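Local coordinates for protein histone-lysine N-methyltransferase, H3 lysine-9 specific SUVH6 (Arabidopsis thaliana, PDB 6A5N) that probably methylates a lysine of histone H3, and binds DNA carrying 5-methylcytosine through its SRA domain, at residues A[130-135]-A[156-161]; A[149-154]-A[208-213]; A[408-413]-A[428-433]. The protein carries 1 engineered substitution. All blocks are in the same frame, centred on the assembly; numbering follows the deposited sequence.

Interaction 1. Residues A[130-135]-A[156-161]. With nucleotides of chain B.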
loop_
_atom_site.group_PDB
_atom_site.type_symbol
_atom_site.label_atom_id
_atom_site.label_comp_id
_atom_site.label_asym_id
_atom_site.label_seq_id
_atom_site.Cartn_x
_atom_site.Cartn_y
_atom_site.Cartn_z
ATOM N N THR A 130 -22.869 -14.840 12.357
ATOM C CA THR A 130 -23.558 -16.075 12.012
ATOM C C THR A 130 -22.605 -17.259 12.028
ATOM O O THR A 130 -21.469 -17.165 11.540
ATOM C CB THR A 130 -24.221 -15.967 10.633
ATOM O OG1 THR A 130 -25.091 -14.823 10.603
ATOM C CG2 THR A 130 -25.010 -17.219 10.322
ATOM N N GLY A 131 -23.056 -18.365 12.572
ATOM C CA GLY A 131 -22.247 -19.548 12.618
ATOM C C GLY A 131 -22.094 -20.072 11.233
ATOM O O GLY A 131 -22.580 -19.470 10.319
ATOM N N GLN A 132 -21.412 -21.191 11.083
ATOM C CA GLN A 132 -21.209 -21.768 9.777
ATOM C C GLN A 132 -21.833 -23.135 9.655
ATOM O O GLN A 132 -21.517 -24.036 10.397
ATOM C CB GLN A 132 -19.713 -21.842 9.467
ATOM C CG GLN A 132 -19.002 -23.059 10.009
ATOM C CD GLN A 132 -17.494 -22.960 9.982
ATOM O OE1 GLN A 132 -16.919 -22.039 9.428
ATOM N NE2 GLN A 132 -16.847 -23.927 10.589
ATOM N N GLY A 133 -22.727 -23.296 8.705
ATOM C CA GLY A 133 -23.331 -24.586 8.471
ATOM C C GLY A 133 -23.967 -24.611 7.119
ATOM O O GLY A 133 -24.298 -23.571 6.611
ATOM N N GLY A 134 -24.232 -25.793 6.586
ATOM C CA GLY A 134 -24.587 -25.930 5.190
ATOM C C GLY A 134 -25.783 -25.108 4.786
ATOM O O GLY A 134 -26.825 -25.108 5.427
ATOM N N ASN A 135 -25.608 -24.414 3.672
ATOM C CA ASN A 135 -26.572 -23.439 3.206
ATOM C C ASN A 135 -26.763 -23.466 1.683
ATOM O O ASN A 135 -27.201 -22.486 1.093
ATOM C CB ASN A 135 -26.223 -22.035 3.744
ATOM C CG ASN A 135 -25.441 -21.185 2.761
ATOM O OD1 ASN A 135 -24.537 -21.658 2.092
ATOM N ND2 ASN A 135 -25.786 -19.916 2.686
ATOM N N THR A 156 -16.887 -28.095 15.474
ATOM C CA THR A 156 -15.762 -27.331 14.915
ATOM C C THR A 156 -15.760 -25.850 15.267
ATOM O O THR A 156 -15.619 -25.491 16.428
ATOM C CB THR A 156 -15.718 -27.425 13.386
ATOM O OG1 THR A 156 -16.888 -26.800 12.845
ATOM C CG2 THR A 156 -15.651 -28.880 12.930
ATOM N N GLY A 157 -15.939 -25.003 14.253
ATOM C CA GLY A 157 -15.918 -23.565 14.446
ATOM C C GLY A 157 -17.034 -23.017 15.315
ATOM O O GLY A 157 -16.789 -22.186 16.194
ATOM N N ASN A 158 -18.262 -23.467 15.067
ATOM C CA ASN A 158 -19.409 -23.019 15.839
ATOM C C ASN A 158 -19.236 -23.404 17.305
ATOM O O ASN A 158 -19.467 -22.586 18.212
ATOM C CB ASN A 158 -20.714 -23.613 15.280
ATOM C CG ASN A 158 -21.015 -23.167 13.853
ATOM O OD1 ASN A 158 -20.400 -22.233 13.339
ATOM N ND2 ASN A 158 -22.008 -23.792 13.237
ATOM N N LEU A 159 -18.826 -24.652 17.535
ATOM C CA LEU A 159 -18.512 -25.131 18.879
ATOM C C LEU A 159 -17.397 -24.310 19.507
ATOM O O LEU A 159 -17.461 -23.964 20.676
ATOM C CB LEU A 159 -18.108 -26.615 18.855
ATOM C CG LEU A 159 -17.572 -27.187 20.184
ATOM C CD1 LEU A 159 -18.610 -27.017 21.262
ATOM C CD2 LEU A 159 -17.143 -28.652 20.112
ATOM N N ALA A 160 -16.374 -23.996 18.726
ATOM C CA ALA A 160 -15.229 -23.278 19.262
ATOM C C ALA A 160 -15.629 -21.873 19.691
ATOM O O ALA A 160 -15.193 -21.390 20.745
ATOM C CB ALA A 160 -14.126 -23.231 18.245
ATOM N N LEU A 161 -16.455 -21.220 18.877
ATOM C CA LEU A 161 -16.958 -19.898 19.213
ATOM C C LEU A 161 -17.863 -19.962 20.438
ATOM O O LEU A 161 -17.942 -18.999 21.214
ATOM C CB LEU A 161 -17.711 -19.293 18.031
ATOM C CG LEU A 161 -16.996 -18.211 17.217
ATOM C CD1 LEU A 161 -17.826 -17.760 16.012
ATOM C CD2 LEU A 161 -16.644 -17.017 18.093
ATOM N N1 5CM B 8 -17.976 -15.791 6.365
ATOM C C2 5CM B 8 -18.666 -14.640 6.479
ATOM N N3 5CM B 8 -19.507 -14.441 7.578
ATOM C C4 5CM B 8 -19.738 -15.478 8.494
ATOM C C5 5CM B 8 -19.110 -16.699 8.327
ATOM C C5A 5CM B 8 -19.318 -17.740 9.210
ATOM C C6 5CM B 8 -18.257 -16.859 7.247
ATOM O O2 5CM B 8 -18.450 -13.715 5.710
ATOM N N4 5CM B 8 -20.550 -15.362 9.540
ATOM C "C1'" 5CM B 8 -17.102 -16.236 5.234
ATOM C "C2'" 5CM B 8 -15.924 -17.064 5.084
ATOM C "C3'" 5CM B 8 -15.970 -16.706 3.465
ATOM C "C4'" 5CM B 8 -17.361 -17.247 3.086
ATOM O "O4'" 5CM B 8 -18.045 -16.652 4.219
ATOM O "O3'" 5CM B 8 -15.834 -15.296 3.142
ATOM C "C5'" 5CM B 8 -16.697 -18.535 3.587
ATOM O "O5'" 5CM B 8 -17.744 -19.347 4.135
ATOM P P 5CM B 8 -17.527 -20.464 5.301
ATOM O OP1 5CM B 8 -16.836 -19.905 6.485
ATOM O OP2 5CM B 8 -18.799 -21.198 5.470
#
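In the SRA domain, the loop that contacts the methylated cytosine is tied to helix 156-167 by N158, whose carboxamide takes hold of both backbone polar groups of Q132. The stronger grip is made by the oxygen: Q132 N donates to N158 OD1 over 2.7 Å, almost straight at 173°, in the carbonyl plane and on a lone pair. The return bond, from N158 ND2 to Q132 O at 2.9 Å, is more bent, its donor standing 50° above the carbonyl plane of Q132. N158 ND2 has a second acceptor in K153 O, so the amide is fixed in rotation from both ends.

The carboxamide comes so close to the loop that N158 OD1 lies 3.3 Å from G131 CA, which leaves little room for a side chain at this glycine. Q132 sets its CG between its own backbone N and carbonyl carbon (chi1 84°) and then runs extended, which carries its amide between the helix and the DNA. There Q132 NE2 lies 3.7 Å from T156 OG1, a packing distance, while Q132 OE1 is 3.6 Å from OP1 of 5CM8 of chain B.

On the base, N4 of 5CM8 of chain B donates to the backbone oxygen T130 O at 2.8 Å, and the base methyl carbon C5A lies 3.9 Å from G131 O. This is consistent with the base pocket of SRA domains, which take up a flipped-out methylcytosine.

Around the contact, T130 N is held by D119. On the helix side, N158 packs on I97 of strand 97-102, and L161 reaches A108 and I111 of strand 105-113 and F215 of strand 210-219.

Interaction 2. Residues A[149-154]-A[208-213]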
loop_
_atom_site.group_PDB
_atom_site.type_symbol
_atom_site.label_atom_id
_atom_site.label_comp_id
_atom_site.label_asym_id
_atom_site.label_seq_id
_atom_site.Cartn_x
_atom_site.Cartn_y
_atom_site.Cartn_z
ATOM N N PRO A 149 -30.298 -28.833 2.592
ATOM C CA PRO A 149 -30.467 -27.881 3.695
ATOM C C PRO A 149 -30.660 -28.558 5.047
ATOM O O PRO A 149 -31.715 -29.147 5.282
ATOM C CB PRO A 149 -31.727 -27.110 3.293
ATOM C CG PRO A 149 -31.740 -27.169 1.798
ATOM C CD PRO A 149 -31.182 -28.522 1.447
ATOM N N GLU A 150 -29.661 -28.453 5.919
ATOM C CA GLU A 150 -29.713 -29.047 7.255
ATOM C C GLU A 150 -29.640 -27.935 8.303
ATOM O O GLU A 150 -29.276 -26.798 7.983
ATOM C CB GLU A 150 -28.563 -30.057 7.438
ATOM C CG GLU A 150 -28.576 -30.871 8.752
ATOM C CD GLU A 150 -27.395 -31.828 8.868
ATOM O OE1 GLU A 150 -26.238 -31.358 8.836
ATOM O OE2 GLU A 150 -27.628 -33.048 9.002
ATOM N N ASP A 151 -30.002 -28.248 9.543
ATOM C CA ASP A 151 -29.787 -27.305 10.628
ATOM C C ASP A 151 -28.292 -27.179 10.861
ATOM O O ASP A 151 -27.546 -28.130 10.616
ATOM C CB ASP A 151 -30.489 -27.759 11.907
ATOM C CG ASP A 151 -31.817 -27.070 12.113
ATOM O OD1 ASP A 151 -32.629 -27.558 12.931
ATOM O OD2 ASP A 151 -32.069 -26.065 11.422
ATOM N N GLN A 152 -27.846 -26.012 11.316
ATOM C CA GLN A 152 -26.432 -25.831 11.629
ATOM C C GLN A 152 -26.068 -26.733 12.799
ATOM O O GLN A 152 -26.848 -26.858 13.745
ATOM C CB GLN A 152 -26.118 -24.369 11.965
ATOM C CG GLN A 152 -25.905 -23.465 10.754
ATOM C CD GLN A 152 -25.376 -22.087 11.129
ATOM O OE1 GLN A 152 -25.382 -21.697 12.299
ATOM N NE2 GLN A 152 -24.875 -21.361 10.136
ATOM N N LYS A 153 -24.901 -27.371 12.735
ATOM C CA LYS A 153 -24.443 -28.217 13.839
ATOM C C LYS A 153 -23.427 -27.486 14.719
ATOM O O LYS A 153 -22.603 -26.708 14.220
ATOM C CB LYS A 153 -23.846 -29.525 13.305
ATOM C CG LYS A 153 -24.841 -30.677 13.160
ATOM C CD LYS A 153 -24.941 -31.159 11.705
ATOM C CE LYS A 153 -23.563 -31.345 11.059
ATOM N NZ LYS A 153 -23.613 -32.158 9.817
ATOM N N LEU A 154 -23.497 -27.733 16.026
ATOM C CA LEU A 154 -22.589 -27.098 16.982
ATOM C C LEU A 154 -21.285 -27.898 17.102
ATOM O O LEU A 154 -20.989 -28.478 18.156
ATOM C CB LEU A 154 -23.267 -26.951 18.358
ATOM C CG LEU A 154 -22.708 -25.900 19.333
ATOM C CD1 LEU A 154 -22.802 -24.514 18.745
ATOM C CD2 LEU A 154 -23.405 -25.927 20.668
ATOM N N HIS A 208 -32.628 -20.126 5.079
ATOM C CA HIS A 208 -32.800 -21.323 4.315
ATOM C C HIS A 208 -33.976 -22.113 4.854
ATOM O O HIS A 208 -34.262 -23.201 4.368
ATOM C CB HIS A 208 -31.542 -22.155 4.367
ATOM C CG HIS A 208 -31.133 -22.672 3.036
ATOM N ND1 HIS A 208 -30.419 -23.837 2.877
ATOM C CD2 HIS A 208 -31.354 -22.191 1.793
ATOM C CE1 HIS A 208 -30.209 -24.047 1.590
ATOM N NE2 HIS A 208 -30.767 -23.064 0.912
ATOM N N GLY A 209 -34.631 -21.577 5.883
ATOM C CA GLY A 209 -35.705 -22.274 6.561
ATOM C C GLY A 209 -35.198 -23.285 7.562
ATOM O O GLY A 209 -35.949 -24.082 8.102
ATOM N N MET A 210 -33.908 -23.251 7.827
ATOM C CA MET A 210 -33.334 -24.154 8.793
ATOM C C MET A 210 -32.669 -23.293 9.845
ATOM O O MET A 210 -32.400 -22.129 9.595
ATOM C CB MET A 210 -32.333 -25.078 8.123
ATOM C CG MET A 210 -32.970 -26.235 7.378
ATOM S SD MET A 210 -34.556 -26.726 8.064
ATOM C CE MET A 210 -34.656 -28.420 7.522
ATOM N N ASN A 211 -32.461 -23.838 11.034
ATOM C CA ASN A 211 -31.907 -23.062 12.139
ATOM C C ASN A 211 -30.444 -22.651 11.984
ATOM O O ASN A 211 -29.662 -23.345 11.382
ATOM C CB ASN A 211 -32.138 -23.786 13.461
ATOM C CG ASN A 211 -33.471 -23.429 14.095
ATOM O OD1 ASN A 211 -34.020 -22.365 13.851
ATOM N ND2 ASN A 211 -33.992 -24.319 14.909
ATOM N N VAL A 212 -30.099 -21.502 12.536
ATOM C CA VAL A 212 -28.769 -20.932 12.390
ATOM C C VAL A 212 -28.261 -20.438 13.749
ATOM O O VAL A 212 -29.040 -19.916 14.548
ATOM C CB VAL A 212 -28.801 -19.777 11.359
ATOM C CG1 VAL A 212 -27.940 -18.617 11.797
ATOM C CG2 VAL A 212 -28.365 -20.269 10.001
ATOM N N PHE A 213 -26.973 -20.626 14.027
ATOM C CA PHE A 213 -26.376 -20.110 15.259
ATOM C C PHE A 213 -25.981 -18.644 15.096
ATOM O O PHE A 213 -25.663 -18.201 13.985
ATOM C CB PHE A 213 -25.155 -20.940 15.667
ATOM C CG PHE A 213 -25.489 -22.339 16.112
ATOM C CD1 PHE A 213 -24.812 -23.429 15.586
ATOM C CD2 PHE A 213 -26.460 -22.563 17.082
ATOM C CE1 PHE A 213 -25.112 -24.720 15.994
ATOM C CE2 PHE A 213 -26.761 -23.851 17.498
ATOM C CZ PHE A 213 -26.083 -24.928 16.951
#
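Q152 joins its loop to strand 210-219 much as a parallel neighbour strand would, but with its side chain supplying half of the pairing. Q152 N donates to N211 O at 3.2 Å, and F213 N returns a bond to the side-chain oxygen Q152 OE1 at 2.6 Å, nearly straight at 170° though well above the plane of the amide. The Q152 chain, extended beyond CG, slides past F213 in the opposite direction and rests its CD 3.7 Å from V212 CG2, while Q152 NE2 turns to G131 O in a weak hydrogen bond.

Packing is tight around the F213 ring. L154, with CG opposite its backbone N (chi1 -159°), lays CD1 over one face in a CH-pi contact, 3.8 Å from the F213 ring centroid, and K153 C meets the ring edge 3.5 Å from F213 CE1. With an alanine in place of Q152, F213 N would probably be left without its acceptor and V212 without the amide that covers it.

The P149 end is looser and exposed: P149 CG touches H208 CE1 at 3.5 Å, the side chains crossing at about a right angle. E150 and K153 point CB away from the strand and form a salt bridge.

Strand 210-219 lies between strands 126-130 and 190-206: V212 pairs with Q204, L154 packs on Y201, and N158 of helix 156-167 touches both Q152 and F213.

Interaction 3. Residues A[408-413]-A[428-433]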
loop_
_atom_site.group_PDB
_atom_site.type_symbol
_atom_site.label_atom_id
_atom_site.label_comp_id
_atom_site.label_asym_id
_atom_site.label_seq_id
_atom_site.Cartn_x
_atom_site.Cartn_y
_atom_site.Cartn_z
ATOM N N ARG A 408 21.469 7.814 -5.271
ATOM C CA ARG A 408 22.020 6.515 -4.899
ATOM C C ARG A 408 21.044 5.360 -5.101
ATOM O O ARG A 408 19.826 5.562 -5.163
ATOM C CB ARG A 408 22.459 6.526 -3.437
ATOM C CG ARG A 408 22.556 7.902 -2.806
ATOM C CD ARG A 408 22.975 7.770 -1.355
ATOM N NE ARG A 408 22.915 9.033 -0.624
ATOM C CZ ARG A 408 23.838 9.986 -0.683
ATOM N NH1 ARG A 408 24.906 9.835 -1.447
ATOM N NH2 ARG A 408 23.697 11.097 0.024
ATOM N N TYR A 409 21.595 4.150 -5.194
ATOM C CA TYR A 409 20.808 2.934 -5.386
ATOM C C TYR A 409 21.631 1.712 -4.998
ATOM O O TYR A 409 22.860 1.738 -5.043
ATOM C CB TYR A 409 20.328 2.809 -6.835
ATOM C CG TYR A 409 19.661 1.493 -7.166
ATOM C CD1 TYR A 409 18.309 1.305 -6.917
ATOM C CD2 TYR A 409 20.377 0.447 -7.752
ATOM C CE1 TYR A 409 17.682 0.113 -7.228
ATOM C CE2 TYR A 409 19.763 -0.754 -8.062
ATOM C CZ TYR A 409 18.411 -0.916 -7.797
ATOM O OH TYR A 409 17.781 -2.108 -8.110
ATOM N N ASP A 410 20.929 0.652 -4.614
ATOM C CA ASP A 410 21.508 -0.594 -4.135
ATOM C C ASP A 410 20.660 -1.720 -4.725
ATOM O O ASP A 410 19.423 -1.661 -4.659
ATOM C CB ASP A 410 21.508 -0.621 -2.599
ATOM C CG ASP A 410 22.298 -1.774 -2.029
ATOM O OD1 ASP A 410 22.972 -1.566 -1.000
ATOM O OD2 ASP A 410 22.239 -2.892 -2.582
ATOM N N ASN A 411 21.294 -2.735 -5.308
ATOM C CA ASN A 411 20.527 -3.775 -6.003
ATOM C C ASN A 411 20.210 -5.007 -5.133
ATOM O O ASN A 411 19.782 -6.045 -5.652
ATOM C CB ASN A 411 21.266 -4.187 -7.293
ATOM C CG ASN A 411 22.442 -5.129 -7.037
ATOM O OD1 ASN A 411 23.026 -5.143 -5.952
ATOM N ND2 ASN A 411 22.814 -5.898 -8.055
ATOM N N SER A 412 20.404 -4.882 -3.819
ATOM C CA SER A 412 20.200 -5.999 -2.894
ATOM C C SER A 412 18.750 -6.510 -2.876
ATOM O O SER A 412 18.516 -7.720 -2.843
ATOM C CB SER A 412 20.634 -5.591 -1.478
ATOM O OG SER A 412 19.720 -4.672 -0.906
ATOM N N LEU A 413 17.783 -5.599 -2.896
ATOM C CA LEU A 413 16.371 -5.979 -2.853
ATOM C C LEU A 413 15.952 -6.688 -4.139
ATOM O O LEU A 413 15.259 -7.712 -4.103
ATOM C CB LEU A 413 15.493 -4.746 -2.619
ATOM C CG LEU A 413 15.847 -3.884 -1.401
ATOM C CD1 LEU A 413 16.939 -2.845 -1.715
ATOM C CD2 LEU A 413 14.615 -3.227 -0.803
ATOM N N ARG A 428 26.294 -7.958 -6.832
ATOM C CA ARG A 428 25.921 -6.758 -6.095
ATOM C C ARG A 428 26.576 -5.540 -6.724
ATOM O O ARG A 428 27.790 -5.545 -6.983
ATOM C CB ARG A 428 26.327 -6.852 -4.624
ATOM C CG ARG A 428 25.905 -5.608 -3.833
ATOM C CD ARG A 428 26.144 -5.711 -2.338
ATOM N NE ARG A 428 25.247 -4.816 -1.605
ATOM C CZ ARG A 428 24.413 -5.216 -0.648
ATOM N NH1 ARG A 428 23.628 -4.343 -0.033
ATOM N NH2 ARG A 428 24.368 -6.494 -0.295
ATOM N N SER A 429 25.779 -4.508 -6.991
ATOM C CA SER A 429 26.345 -3.226 -7.399
ATOM C C SER A 429 25.578 -2.085 -6.791
ATOM O O SER A 429 24.376 -2.182 -6.557
ATOM C CB SER A 429 26.367 -3.067 -8.920
ATOM O OG SER A 429 25.137 -3.429 -9.513
ATOM N N MET A 430 26.282 -0.992 -6.550
ATOM C CA MET A 430 25.675 0.188 -5.967
ATOM C C MET A 430 26.021 1.431 -6.792
ATOM O O MET A 430 27.099 1.511 -7.401
ATOM C CB MET A 430 26.138 0.332 -4.522
ATOM C CG MET A 430 25.935 -0.943 -3.704
ATOM S SD MET A 430 26.046 -0.732 -1.920
ATOM C CE MET A 430 27.608 0.122 -1.804
ATOM N N ALA A 431 25.106 2.392 -6.827
ATOM C CA ALA A 431 25.333 3.613 -7.604
ATOM C C ALA A 431 25.226 4.846 -6.723
ATOM O O ALA A 431 24.485 4.849 -5.741
ATOM C CB ALA A 431 24.346 3.711 -8.750
ATOM N N GLU A 432 25.958 5.894 -7.088
ATOM C CA GLU A 432 25.802 7.205 -6.469
ATOM C C GLU A 432 26.069 8.291 -7.491
ATOM O O GLU A 432 26.989 8.165 -8.300
ATOM C CB GLU A 432 26.750 7.374 -5.288
ATOM C CG GLU A 432 26.058 7.835 -4.021
ATOM C CD GLU A 432 27.021 8.444 -3.027
ATOM O OE1 GLU A 432 27.918 7.728 -2.540
ATOM O OE2 GLU A 432 26.876 9.647 -2.731
ATOM N N GLY A 433 25.283 9.359 -7.441
ATOM C CA GLY A 433 25.498 10.490 -8.313
ATOM C C GLY A 433 26.774 11.200 -7.954
ATOM O O GLY A 433 27.131 11.290 -6.772
#
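D410 and R428 form a salt bridge in which R428 NH1 donates, at 3.0 Å, to the syn lone pair of D410 OD1, which lies close to the guanidinium plane. The carboxylate and guanidinium planes are 78° apart, so the pair does not dock as two parallel bonds. D410 CG stands anti to the backbone N (chi1 -170°), and its other oxygen, D410 OD2, accepts from S412 N at 3.0 Å in an Asx turn that steadies the carboxylate. Next to it, S429 N donates to N411 OD1 at 3.0 Å from above the carbonyl plane, while N411 ND2 is taken by G427 O.

Between the strands, Y409 and A431 form an antiparallel hydrogen-bonded pair, A431 N to Y409 O being 2.9 Å, followed by the non-hydrogen-bonded pair D410 and M430. M430 SD lies alongside D410 OD1 at 3.3 Å, and S412 CB covers one face of the R428 guanidinium, 3.6 Å from NH1.

This two-stranded antiparallel sheet in the SET domain joins the strands before and after helix 412-421: Y409 packs on A414 and P327, R428 on Q415, and M430 reaches L500 and F516.

Interactions 1 and 2 are two sides of one SRA-domain assembly. Their centres are about 10 Å apart, their segments alternate along the chain, and they meet directly: G131 N lies 3.0 Å from F213 O, a probable hydrogen bond. Interaction 1 touches the methylated cytosine, whereas interaction 2 stays about 7 Å from the DNA at its nearest atom and contacts the loop that touches the base. Interaction 3 belongs to the SET domain, on the opposite side of the chain's centre. Its centre is about 52 Å from that of interaction 1 and about 60 Å from that of interaction 2, and its nearest atom is about 22 Å from the DNA.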